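Local coordinates for protein anti-H(O) lectin 1 (Ulex europaeus, PDB 1FX5) that binds L-fucose as a dimeric, calcium- and manganese-containing legume lectin and recognises the H(O) blood-group determinant, at residues S19-A24 and I48-A53. Numbering follows the deposited sequence.
Unlike the reference sequence in segment 19-24: Asn23 (reference Asp). With NAG (2-acetamido-2-deoxy-beta-D-glucopyranose), chain C.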
loop_
_atom_site.group_PDB
_atom_site.type_symbol
_atom_site.label_atom_id
_atom_site.label_comp_id
_atom_site.label_asym_id
_atom_site.label_seq_id
_atom_site.Cartn_x
_atom_site.Cartn_y
_atom_site.Cartn_z
ATOM N N SER A 19 -1.729 2.647 -10.074
ATOM C CA SER A 19 -2.820 2.210 -10.934
ATOM C C SER A 19 -3.050 3.366 -11.936
ATOM O O SER A 19 -3.132 4.535 -11.523
ATOM C CB SER A 19 -4.045 1.962 -10.048
ATOM O OG SER A 19 -5.178 1.612 -10.809
ATOM N N PHE A 20 -3.141 3.071 -13.233
ATOM C CA PHE A 20 -3.347 4.141 -14.218
ATOM C C PHE A 20 -4.665 4.089 -14.965
ATOM O O PHE A 20 -5.187 3.002 -15.240
ATOM C CB PHE A 20 -2.261 4.116 -15.303
ATOM C CG PHE A 20 -0.881 4.150 -14.775
ATOM C CD1 PHE A 20 -0.205 2.964 -14.501
ATOM C CD2 PHE A 20 -0.268 5.358 -14.492
ATOM C CE1 PHE A 20 1.062 2.992 -13.944
ATOM C CE2 PHE A 20 1.000 5.402 -13.932
ATOM C CZ PHE A 20 1.668 4.215 -13.654
ATOM N N GLN A 21 -5.133 5.266 -15.392
ATOM C CA GLN A 21 -6.382 5.422 -16.153
ATOM C C GLN A 21 -6.144 6.547 -17.162
ATOM O O GLN A 21 -5.446 7.523 -16.852
ATOM C CB GLN A 21 -7.556 5.818 -15.265
ATOM C CG GLN A 21 -8.185 4.707 -14.487
ATOM C CD GLN A 21 -9.150 5.248 -13.460
ATOM O OE1 GLN A 21 -10.325 4.909 -13.453
ATOM N NE2 GLN A 21 -8.654 6.101 -12.584
ATOM N N GLY A 22 -6.721 6.432 -18.354
ATOM C CA GLY A 22 -6.534 7.468 -19.353
ATOM C C GLY A 22 -5.128 7.431 -19.916
ATOM O O GLY A 22 -4.520 6.358 -19.999
ATOM N N ASN A 23 -4.550 8.592 -20.183
ATOM C CA ASN A 23 -3.213 8.614 -20.736
ATOM C C ASN A 23 -2.058 9.019 -19.842
ATOM O O ASN A 23 -1.180 9.764 -20.270
ATOM C CB ASN A 23 -3.224 9.400 -22.057
ATOM C CG ASN A 23 -3.938 8.629 -23.168
ATOM O OD1 ASN A 23 -3.476 7.543 -23.546
ATOM N ND2 ASN A 23 -5.092 9.112 -23.626
ATOM N N ALA A 24 -2.044 8.523 -18.606
ATOM C CA ALA A 24 -0.973 8.831 -17.645
ATOM C C ALA A 24 0.010 7.636 -17.605
ATOM O O ALA A 24 -0.394 6.503 -17.886
ATOM C CB ALA A 24 -1.570 9.063 -16.253
ATOM N N ILE A 48 -5.004 9.732 -15.089
ATOM C CA ILE A 48 -5.091 9.613 -13.630
ATOM C C ILE A 48 -4.129 8.529 -13.104
ATOM O O ILE A 48 -3.947 7.484 -13.739
ATOM C CB ILE A 48 -6.537 9.199 -13.187
ATOM C CG1 ILE A 48 -7.525 10.363 -13.358
ATOM C CG2 ILE A 48 -6.536 8.678 -11.741
ATOM C CD1 ILE A 48 -8.978 9.974 -13.007
ATOM N N ALA A 49 -3.544 8.754 -11.935
ATOM C CA ALA A 49 -2.625 7.786 -11.339
ATOM C C ALA A 49 -2.879 7.767 -9.828
ATOM O O ALA A 49 -2.896 8.816 -9.190
ATOM C CB ALA A 49 -1.180 8.156 -11.638
ATOM N N ARG A 50 -3.076 6.584 -9.259
ATOM C CA ARG A 50 -3.334 6.463 -7.821
ATOM C C ARG A 50 -2.478 5.391 -7.211
ATOM O O ARG A 50 -2.088 4.447 -7.913
ATOM C CB ARG A 50 -4.775 5.993 -7.570
ATOM C CG ARG A 50 -5.820 6.524 -8.511
ATOM C CD ARG A 50 -7.203 5.977 -8.192
ATOM N NE ARG A 50 -8.142 6.241 -9.279
ATOM C CZ ARG A 50 -9.431 6.525 -9.114
ATOM N NH1 ARG A 50 -9.955 6.588 -7.895
ATOM N NH2 ARG A 50 -10.193 6.761 -10.173
ATOM N N TYR A 51 -2.206 5.505 -5.910
ATOM C CA TYR A 51 -1.400 4.482 -5.227
ATOM C C TYR A 51 -2.375 3.277 -5.241
ATOM O O TYR A 51 -3.593 3.448 -5.057
ATOM C CB TYR A 51 -1.023 4.894 -3.786
ATOM C CG TYR A 51 -0.103 3.895 -3.092
ATOM C CD1 TYR A 51 -0.505 3.253 -1.930
ATOM C CD2 TYR A 51 1.161 3.577 -3.619
ATOM C CE1 TYR A 51 0.313 2.316 -1.306
ATOM C CE2 TYR A 51 2.002 2.633 -2.999
ATOM C CZ TYR A 51 1.565 2.008 -1.836
ATOM O OH TYR A 51 2.358 1.084 -1.167
ATOM N N ILE A 52 -1.844 2.074 -5.447
ATOM C CA ILE A 52 -2.668 0.878 -5.517
ATOM C C ILE A 52 -3.505 0.441 -4.301
ATOM O O ILE A 52 -4.578 -0.131 -4.465
ATOM C CB ILE A 52 -1.848 -0.305 -6.131
ATOM C CG1 ILE A 52 -2.789 -1.365 -6.689
ATOM C CG2 ILE A 52 -0.900 -0.902 -5.109
ATOM C CD1 ILE A 52 -2.058 -2.523 -7.334
ATOM N N ALA A 53 -3.049 0.753 -3.095
ATOM C CA ALA A 53 -3.779 0.381 -1.886
ATOM C C ALA A 53 -4.705 1.500 -1.367
ATOM O O ALA A 53 -4.284 2.651 -1.292
ATOM C CB ALA A 53 -2.779 0.023 -0.778
HETATM C C1 NAG C . -5.946 8.263 -24.452
HETATM C C2 NAG C . -7.361 8.855 -24.573
HETATM C C3 NAG C . -8.215 7.904 -25.431
HETATM C C4 NAG C . -7.558 7.698 -26.813
HETATM C C5 NAG C . -6.097 7.228 -26.635
HETATM C C6 NAG C . -5.324 7.198 -27.950
HETATM C C7 NAG C . -7.950 10.232 -22.648
HETATM C C8 NAG C . -8.664 10.295 -21.304
HETATM N N2 NAG C . -7.995 9.053 -23.275
HETATM O O3 NAG C . -9.545 8.454 -25.578
HETATM O O4 NAG C . -8.295 6.699 -27.567
HETATM O O5 NAG C . -5.368 8.120 -25.760
HETATM O O6 NAG C . -5.502 8.410 -28.680
HETATM O O7 NAG C . -7.324 11.201 -23.077
HETATM O O HOH W 1 -6.077 5.269 -11.448
#
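The ends of Gln21 and Arg50 converge at an angle on one face of a two-strand pairing, their amide and guanidinium planes turned 49° apart. The modelled amide is probably flipped; with it turned back, the 2.9 Å between Gln21 NE2 and Arg50 NH2 may be a hydrogen bond, and whichever amide atom is there lies at the edge of the guanidinium, in its plane. A water, also in that plane, bridges Arg50 NE, from which it accepts at 3.1 Å, and Ser19 O, to which it donates. Beyond the pair, Arg50 NH1 bonds to Ser211 OG and NH2 to Ser98 OG, which probably helps hold the group's rotation. Ile48 places CG2 anti to its backbone N, and this branch lies beside the amide end of Gln21. Underneath runs an antiparallel pairing within the legume lectin beta sandwich, where strand 18-22 borders the long strand 44-59. Two hydrogen-bonded pairs, Ser19 with Arg50 and Gln21 with Ile48, enclose the non-hydrogen-bonded pair Phe20 and Ala49; Ser19 N to Arg50 O measures 2.8 Å. On the reverse face the Phe20 ring meets the Ala49 methyl obliquely, Phe20 CD2 to Ala49 CB 4.1 Å, and Leu32 touches both residues. At the strand's end Gly22 adopts a positive phi; in the loop that follows, Asn23 ND2 carries an N-linked NAG, and Ala24 CB returns to within 3.7 Å of Ile48 N.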